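Local coordinates for putative acetyl xylan esterase (Cellvibrio japonicus, PDB 2W9X), which removes acetyl groups from plant cell-wall polysaccharides, acting on acetylated xylan and, with a large preference, on glucomannan, at residues B[289-294]-B[303-308]; B[272-277]-B[309-314]. All coordinates share one frame; numbering follows the deposited sequence. Where two conformers were deposited one is given.

Contact 1 (B[289-294]-B[303-308]); sequences FILMNS and EQVGKV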
ATOM      1  N   PHE B 289      -3.170   8.137   1.003  1.00 37.87           N
ATOM      2  CA  PHE B 289      -4.482   7.499   1.053  1.00 37.27           C
ATOM      3  C   PHE B 289      -4.380   6.027   1.451  1.00 37.16           C
ATOM      4  O   PHE B 289      -3.477   5.311   1.015  1.00 36.50           O
ATOM      5  CB  PHE B 289      -5.192   7.616  -0.309  1.00 36.65           C
ATOM      6  CG  PHE B 289      -5.498   9.040  -0.726  1.00 37.27           C
ATOM      7  CD1 PHE B 289      -6.672   9.656  -0.333  1.00 36.51           C
ATOM      8  CD2 PHE B 289      -4.596   9.763  -1.518  1.00 37.05           C
ATOM      9  CE1 PHE B 289      -6.948  10.979  -0.725  1.00 34.87           C
ATOM     10  CE2 PHE B 289      -4.870  11.065  -1.921  1.00 37.43           C
ATOM     11  CZ  PHE B 289      -6.042  11.676  -1.516  1.00 36.41           C
ATOM     12  N   ILE B 290      -5.313   5.592   2.291  1.00 37.47           N
ATOM     13  CA  ILE B 290      -5.424   4.181   2.662  1.00 37.21           C
ATOM     14  C   ILE B 290      -6.845   3.721   2.380  1.00 36.64           C
ATOM     15  O   ILE B 290      -7.792   4.225   2.965  1.00 36.66           O
ATOM     16  CB  ILE B 290      -5.049   3.928   4.133  1.00 37.27           C
ATOM     17  CG1 ILE B 290      -3.585   4.331   4.392  1.00 38.02           C
ATOM     18  CG2 ILE B 290      -5.266   2.440   4.507  1.00 36.93           C
ATOM     19  CD1 ILE B 290      -3.162   4.250   5.847  1.00 38.47           C
ATOM     20  N   LEU B 291      -6.982   2.749   1.485  1.00 35.33           N
ATOM     21  CA  LEU B 291      -8.296   2.244   1.121  1.00 35.35           C
ATOM     22  C   LEU B 291      -8.524   0.948   1.876  1.00 35.95           C
ATOM     23  O   LEU B 291      -7.811  -0.032   1.662  1.00 35.94           O
ATOM     24  CB  LEU B 291      -8.400   2.055  -0.402  1.00 34.48           C
ATOM     25  CG  LEU B 291      -7.934   3.254  -1.248  1.00 33.56           C
ATOM     26  CD1 LEU B 291      -8.432   3.103  -2.699  1.00 31.96           C
ATOM     27  CD2 LEU B 291      -8.387   4.630  -0.672  1.00 32.95           C
ATOM     28  N   MET B 292      -9.482   0.981   2.792  1.00 36.44           N
ATOM     29  CA  MET B 292      -9.630  -0.045   3.824  1.00 38.76           C
ATOM     30  C   MET B 292     -10.964  -0.783   3.684  1.00 38.67           C
ATOM     31  O   MET B 292     -12.012  -0.148   3.672  1.00 39.10           O
ATOM     32  CB  MET B 292      -9.523   0.649   5.189  1.00 38.97           C
ATOM     33  CG  MET B 292      -9.698  -0.246   6.397  1.00 41.26           C
ATOM     34  SD  MET B 292      -9.209   0.713   7.834  1.00 42.23           S
ATOM     35  CE  MET B 292      -9.581  -0.482   9.110  1.00 41.15           C
ATOM     36  N   ASN B 293     -10.926  -2.113   3.539  1.00 38.11           N
ATOM     37  CA  ASN B 293     -12.143  -2.909   3.371  1.00 38.55           C
ATOM     38  C   ASN B 293     -12.053  -4.285   4.033  1.00 38.05           C
ATOM     39  O   ASN B 293     -10.985  -4.726   4.453  1.00 38.62           O
ATOM     40  CB  ASN B 293     -12.575  -3.069   1.889  1.00 38.02           C
ATOM     41  CG  ASN B 293     -12.873  -1.739   1.207  1.00 42.35           C
ATOM     42  OD1 ASN B 293     -14.047  -1.313   1.090  1.00 44.97           O
ATOM     43  ND2 ASN B 293     -11.818  -1.083   0.727  1.00 41.45           N
ATOM     44  N   SER B 294     -13.203  -4.944   4.128  1.00 37.92           N
ATOM     45  CA  SER B 294     -13.325  -6.264   4.757  1.00 37.85           C
ATOM     46  C   SER B 294     -12.930  -7.355   3.774  1.00 38.47           C
ATOM     47  O   SER B 294     -12.795  -7.102   2.543  1.00 37.97           O
ATOM     48  CB  SER B 294     -14.778  -6.510   5.155  1.00 37.09           C
ATOM     49  OG  SER B 294     -15.531  -6.751   3.968  1.00 37.70           O
ATOM     50  N   GLU B 303     -11.504  -7.094  -4.068  1.00 37.52           N
ATOM     51  CA  GLU B 303     -11.060  -7.140  -5.458  1.00 38.17           C
ATOM     52  C   GLU B 303     -11.268  -5.828  -6.216  1.00 38.59           C
ATOM     53  O   GLU B 303     -10.378  -5.408  -6.968  1.00 37.82           O
ATOM     54  CB  GLU B 303     -11.684  -8.305  -6.245  1.00 38.40           C
ATOM     55  CG  GLU B 303     -11.192  -8.254  -7.730  1.00 41.56           C
ATOM     56  CD  GLU B 303     -11.212  -9.590  -8.439  1.00 46.47           C
ATOM     57  OE1 GLU B 303     -10.589 -10.561  -7.939  1.00 48.70           O
ATOM     58  OE2 GLU B 303     -11.834  -9.660  -9.516  1.00 48.29           O
ATOM     59  N   GLN B 304     -12.421  -5.178  -6.024  1.00 37.83           N
ATOM     60  CA  GLN B 304     -12.679  -3.931  -6.750  1.00 38.66           C
ATOM     61  C   GLN B 304     -11.759  -2.835  -6.268  1.00 38.62           C
ATOM     62  O   GLN B 304     -11.293  -2.026  -7.063  1.00 39.00           O
ATOM     63  CB  GLN B 304     -14.134  -3.461  -6.646  1.00 38.30           C
ATOM     64  CG  GLN B 304     -15.194  -4.515  -7.008  1.00 38.80           C
ATOM     65  CD  GLN B 304     -14.826  -5.359  -8.217  1.00 39.75           C
ATOM     66  OE1 GLN B 304     -14.533  -4.831  -9.290  1.00 38.91           O
ATOM     67  NE2 GLN B 304     -14.830  -6.677  -8.043  1.00 37.74           N
ATOM     68  N   VAL B 305     -11.510  -2.808  -4.962  1.00 39.04           N
ATOM     69  CA  VAL B 305     -10.561  -1.867  -4.388  1.00 38.49           C
ATOM     70  C   VAL B 305      -9.131  -2.106  -4.927  1.00 38.84           C
ATOM     71  O   VAL B 305      -8.394  -1.137  -5.157  1.00 38.46           O
ATOM     72  CB  VAL B 305     -10.664  -1.838  -2.838  1.00 38.84           C
ATOM     73  CG1 VAL B 305      -9.613  -0.940  -2.216  1.00 37.09           C
ATOM     74  CG2 VAL B 305     -12.074  -1.354  -2.437  1.00 37.11           C
ATOM     75  N   GLY B 306      -8.758  -3.374  -5.149  1.00 38.33           N
ATOM     76  CA  GLY B 306      -7.462  -3.687  -5.777  1.00 39.24           C
ATOM     77  C   GLY B 306      -7.320  -3.044  -7.156  1.00 39.47           C
ATOM     78  O   GLY B 306      -6.232  -2.547  -7.528  1.00 40.34           O
ATOM     79  N   LYS B 307      -8.427  -3.029  -7.902  1.00 39.01           N
ATOM     80  CA  LYS B 307      -8.472  -2.428  -9.246  1.00 39.56           C
ATOM     81  C   LYS B 307      -8.358  -0.902  -9.155  1.00 38.89           C
ATOM     82  O   LYS B 307      -7.706  -0.274  -9.998  1.00 38.48           O
ATOM     83  CB  LYS B 307      -9.777  -2.774  -9.962  1.00 38.90           C
ATOM     84  CG  LYS B 307     -10.026  -4.256 -10.297  1.00 41.64           C
ATOM     85  CD  LYS B 307     -11.420  -4.369 -10.969  1.00 40.59           C
ATOM     86  CE  LYS B 307     -11.950  -5.800 -11.074  1.00 43.16           C
ATOM     87  NZ  LYS B 307     -13.359  -5.815 -11.637  1.00 43.53           N
ATOM     88  N   VAL B 308      -9.012  -0.320  -8.142  1.00 38.34           N
ATOM     89  CA  VAL B 308      -8.933   1.120  -7.859  1.00 37.92           C
ATOM     90  C   VAL B 308      -7.492   1.553  -7.555  1.00 37.17           C
ATOM     91  O   VAL B 308      -6.980   2.508  -8.144  1.00 36.77           O
ATOM     92  CB  VAL B 308      -9.887   1.537  -6.705  1.00 38.61           C
ATOM     93  CG1 VAL B 308      -9.700   3.015  -6.310  1.00 36.51           C
ATOM     94  CG2 VAL B 308     -11.336   1.317  -7.119  1.00 38.46           C
TER

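Contact 2 (B[272-277]-B[309-314]); sequences NYVKFV and VAQLKG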
ATOM      1  N   ASN B 272     -15.632   5.903 -10.263  1.00 37.42           N
ATOM      2  CA  ASN B 272     -15.932   6.953  -9.308  1.00 37.80           C
ATOM      3  C   ASN B 272     -15.020   7.002  -8.100  1.00 37.54           C
ATOM      4  O   ASN B 272     -14.695   8.085  -7.608  1.00 38.21           O
ATOM      5  CB  ASN B 272     -17.385   6.867  -8.882  1.00 38.09           C
ATOM      6  CG  ASN B 272     -18.276   7.544  -9.865  1.00 40.02           C
ATOM      7  OD1 ASN B 272     -18.430   8.759  -9.815  1.00 43.52           O
ATOM      8  ND2 ASN B 272     -18.811   6.782 -10.816  1.00 39.64           N
ATOM      9  N   TYR B 273     -14.602   5.837  -7.628  1.00 37.00           N
ATOM     10  CA  TYR B 273     -13.641   5.779  -6.529  1.00 36.59           C
ATOM     11  C   TYR B 273     -12.324   6.417  -6.987  1.00 36.99           C
ATOM     12  O   TYR B 273     -11.752   7.235  -6.270  1.00 36.58           O
ATOM     13  CB  TYR B 273     -13.410   4.333  -6.091  1.00 36.25           C
ATOM     14  CG  TYR B 273     -12.982   4.145  -4.648  1.00 35.43           C
ATOM     15  CD1 TYR B 273     -13.268   2.953  -3.976  1.00 35.25           C
ATOM     16  CD2 TYR B 273     -12.285   5.147  -3.950  1.00 36.96           C
ATOM     17  CE1 TYR B 273     -12.866   2.745  -2.657  1.00 36.75           C
ATOM     18  CE2 TYR B 273     -11.886   4.958  -2.620  1.00 35.95           C
ATOM     19  CZ  TYR B 273     -12.178   3.755  -1.986  1.00 37.14           C
ATOM     20  OH  TYR B 273     -11.795   3.553  -0.683  1.00 36.14           O
ATOM     21  N   VAL B 274     -11.859   6.050  -8.186  1.00 36.74           N
ATOM     22  CA  VAL B 274     -10.629   6.641  -8.738  1.00 36.75           C
ATOM     23  C   VAL B 274     -10.805   8.150  -8.864  1.00 37.18           C
ATOM     24  O   VAL B 274      -9.930   8.927  -8.453  1.00 37.27           O
ATOM     25  CB  VAL B 274     -10.208   5.997 -10.099  1.00 36.49           C
ATOM     26  CG1 VAL B 274      -9.062   6.777 -10.770  1.00 35.98           C
ATOM     27  CG2 VAL B 274      -9.797   4.529  -9.890  1.00 34.19           C
ATOM     28  N   LYS B 275     -11.955   8.562  -9.402  1.00 37.60           N
ATOM     29  CA  LYS B 275     -12.258   9.990  -9.603  1.00 37.92           C
ATOM     30  C   LYS B 275     -12.191  10.745  -8.274  1.00 37.54           C
ATOM     31  O   LYS B 275     -11.604  11.837  -8.188  1.00 37.00           O
ATOM     32  CB  LYS B 275     -13.651  10.144 -10.223  1.00 37.86           C
ATOM     33  CG  LYS B 275     -13.966  11.514 -10.820  1.00 41.79           C
ATOM     34  CD  LYS B 275     -15.473  11.728 -10.830  1.00 45.77           C
ATOM     35  CE  LYS B 275     -15.887  12.871 -11.724  1.00 50.21           C
ATOM     36  NZ  LYS B 275     -17.367  13.034 -11.642  1.00 53.05           N
ATOM     37  N   PHE B 276     -12.785  10.149  -7.243  1.00 37.24           N
ATOM     38  CA  PHE B 276     -12.853  10.759  -5.903  1.00 37.32           C
ATOM     39  C   PHE B 276     -11.481  11.019  -5.274  1.00 37.22           C
ATOM     40  O   PHE B 276     -11.200  12.118  -4.793  1.00 37.14           O
ATOM     41  CB  PHE B 276     -13.688   9.870  -4.971  1.00 37.35           C
ATOM     42  CG  PHE B 276     -13.905  10.460  -3.589  1.00 38.89           C
ATOM     43  CD1 PHE B 276     -14.386  11.772  -3.435  1.00 39.89           C
ATOM     44  CD2 PHE B 276     -13.647   9.704  -2.452  1.00 40.91           C
ATOM     45  CE1 PHE B 276     -14.596  12.312  -2.159  1.00 40.01           C
ATOM     46  CE2 PHE B 276     -13.855  10.234  -1.168  1.00 41.42           C
ATOM     47  CZ  PHE B 276     -14.333  11.535  -1.027  1.00 39.61           C
ATOM     48  N   VAL B 277     -10.641   9.991  -5.272  1.00 37.34           N
ATOM     49  CA  VAL B 277      -9.307  10.086  -4.698  1.00 37.41           C
ATOM     50  C   VAL B 277      -8.485  11.137  -5.451  1.00 37.69           C
ATOM     51  O   VAL B 277      -7.793  11.947  -4.822  1.00 38.30           O
ATOM     52  CB  VAL B 277      -8.597   8.710  -4.683  1.00 37.08           C
ATOM     53  CG1 VAL B 277      -7.109   8.858  -4.325  1.00 35.16           C
ATOM     54  CG2 VAL B 277      -9.320   7.719  -3.712  1.00 37.22           C
ATOM     55  N   VAL B 309      -6.833   0.852  -6.643  1.00 37.13           N
ATOM     56  CA  VAL B 309      -5.452   1.189  -6.283  1.00 36.69           C
ATOM     57  C   VAL B 309      -4.546   1.105  -7.527  1.00 36.80           C
ATOM     58  O   VAL B 309      -3.706   1.988  -7.779  1.00 36.54           O
ATOM     59  CB  VAL B 309      -4.904   0.258  -5.166  1.00 37.14           C
ATOM     60  CG1 VAL B 309      -3.421   0.554  -4.915  1.00 36.26           C
ATOM     61  CG2 VAL B 309      -5.703   0.438  -3.893  1.00 37.15           C
ATOM     62  N   ALA B 310      -4.731   0.047  -8.310  1.00 36.09           N
ATOM     63  CA  ALA B 310      -3.942  -0.147  -9.534  1.00 36.48           C
ATOM     64  C   ALA B 310      -4.136   0.940 -10.588  1.00 36.46           C
ATOM     65  O   ALA B 310      -3.154   1.381 -11.204  1.00 37.19           O
ATOM     66  CB  ALA B 310      -4.207  -1.536 -10.125  1.00 35.78           C
ATOM     67  N   GLN B 311      -5.379   1.384 -10.759  0.50 36.78           N
ATOM     68  CA  GLN B 311      -5.728   2.425 -11.718  0.50 37.07           C
ATOM     69  C   GLN B 311      -5.277   3.804 -11.277  0.50 36.87           C
ATOM     70  O   GLN B 311      -4.976   4.655 -12.112  0.50 37.18           O
ATOM     71  CB  GLN B 311      -7.231   2.417 -11.994  0.50 37.30           C
ATOM     72  CG  GLN B 311      -7.607   1.488 -13.127  0.50 38.42           C
ATOM     73  CD  GLN B 311      -9.067   1.536 -13.477  0.50 39.29           C
ATOM     74  OE1 GLN B 311      -9.602   0.608 -14.078  0.50 40.87           O
ATOM     75  NE2 GLN B 311      -9.723   2.620 -13.112  0.50 40.67           N
ATOM     76  N   LEU B 312      -5.248   4.019  -9.964  1.00 36.41           N
ATOM     77  CA  LEU B 312      -4.703   5.224  -9.381  1.00 35.99           C
ATOM     78  C   LEU B 312      -3.200   5.304  -9.631  1.00 36.10           C
ATOM     79  O   LEU B 312      -2.718   6.309 -10.154  1.00 35.76           O
ATOM     80  CB  LEU B 312      -5.021   5.329  -7.880  1.00 35.62           C
ATOM     81  CG  LEU B 312      -6.453   5.790  -7.546  1.00 35.50           C
ATOM     82  CD1 LEU B 312      -6.837   5.369  -6.104  1.00 32.84           C
ATOM     83  CD2 LEU B 312      -6.647   7.301  -7.777  1.00 35.45           C
ATOM     84  N   LYS B 313      -2.474   4.244  -9.275  1.00 35.36           N
ATOM     85  CA  LYS B 313      -1.018   4.193  -9.476  1.00 35.50           C
ATOM     86  C   LYS B 313      -0.642   4.298 -10.954  1.00 35.11           C
ATOM     87  O   LYS B 313       0.278   5.018 -11.311  1.00 35.92           O
ATOM     88  CB  LYS B 313      -0.442   2.913  -8.877  1.00 34.63           C
ATOM     89  CG  LYS B 313      -0.494   2.878  -7.380  1.00 36.14           C
ATOM     90  CD  LYS B 313       0.086   1.572  -6.862  1.00 36.32           C
ATOM     91  CE  LYS B 313       0.128   1.538  -5.343  1.00 35.31           C
ATOM     92  NZ  LYS B 313       1.220   2.416  -4.824  1.00 40.57           N
ATOM     93  N   GLY B 314      -1.390   3.591 -11.803  1.00 35.33           N
ATOM     94  CA  GLY B 314      -1.239   3.634 -13.249  1.00 34.89           C
ATOM     95  C   GLY B 314      -1.425   5.015 -13.848  1.00 35.26           C
ATOM     96  O   GLY B 314      -0.810   5.346 -14.855  1.00 34.97           O
TER

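Contact 1 (B[289-294]-B[303-308])
The flat carboxamide of Asn293 has Val305 on one face: methyl CG2 lies over the group, 3.8 Å from Asn293 CG. Over the opposite face stands the strand's own carbonyl, with Met292 O 3.1 Å from Asn293 CG, while Ile301 also touches this side chain. At the edges the amide's O and N have probably been exchanged in the model, so their individual positions are doubtful. The setting is the beta-alpha-beta unit of an SGNH-type hydrolase, in which strand 288-294 of the parallel sheet leads through helix 300-314 to strand 320-325. Within it, the two short segments run nearly antiparallel (167°), their axes 9.4 Å apart. The Asn293 side chain is about 9 Å from that of Asn247, a probable transition-state stabiliser.

Leu291, two residues before Asn293, faces the helix from the same side of the strand. Its CB meets the other methyl of Val305, CG1, at 3.7 Å, so the beta-branched valine serves both strand residues at once, CG2 on the amide and CG1 on the leucine. Compact valines, one helical turn apart, suit a buried helix face lying close to a sheet; leucine, apolar and branched, is long enough to extend from the strand to the second of them. Val308 presents CG1 because that methyl is anti to its backbone N (chi1 174°), and Leu291 CD1 reaches Val308 CG1 at 3.8 Å, the two side chains crossing at about a right angle.

Contact 2 (B[272-277]-B[309-314])
Leu312 carries most of the apolar contacts, its forked end meeting Val274 and Val277 of helix 262-283. Leu312 CD2 touches Val277 CG1 at 3.8 Å and Val274 CG1 at 3.9 Å; CD1 also rests on Val277. Leucine and Val277 cross at about a right angle, whereas leucine and Val274 slide past each other in opposite directions. In Val277, CG1 stands anti to the backbone N (chi1 169°), which turns that methyl to the leucine. A long, branched leucine can span the distance between the helices, and short valines one turn apart receive it. At the exposed margin Gln311, deposited in two conformers, tentatively adds its CB, 3.9 Å from Val274 CG2 in one of them; glutamine suits this border, offering aliphatic carbons inward and an amide that water can meet.

A second kind of contact sets a methyl against a polar atom: Leu312 CD2 lies 3.7 Å from the carbonyl Val274 O, so the leucine packs on main chain too.

The segments cross at -48°, their axes 9.6 Å apart, where helices 262-283 and 300-314 lie side by side on one face of the SGNH-type domain's parallel sheet; Tyr273 and Val309 both touch Leu291 there. Gly314 O accepts a hydrogen bond from Lys326 of the second subunit. With no hydrogen bond or salt bridge across them, these two segments adhere through shape and exclusion of water.

Contacts 1 and 2 have centres 10 Å apart and share helix 300-314, whose earlier part, 303-308, lies on the sheet strand while its later part, 309-314, meets helix 262-283. Along the chain the order is 272-277, 289-294, 303-308, 309-314, so both partners of contact 1 fall between those of contact 2. Tyr273 joins the two directly: its OH lies 3.6 Å from Leu291 CD2 and its CB 3.8 Å from Val308 CG2. Helices 262-283 and 300-314 thus pack side by side on the same face of the hydrolase domain's parallel sheet, over strand 288-294, with Tyr273 between them, and helix 300-314 also borders the second subunit.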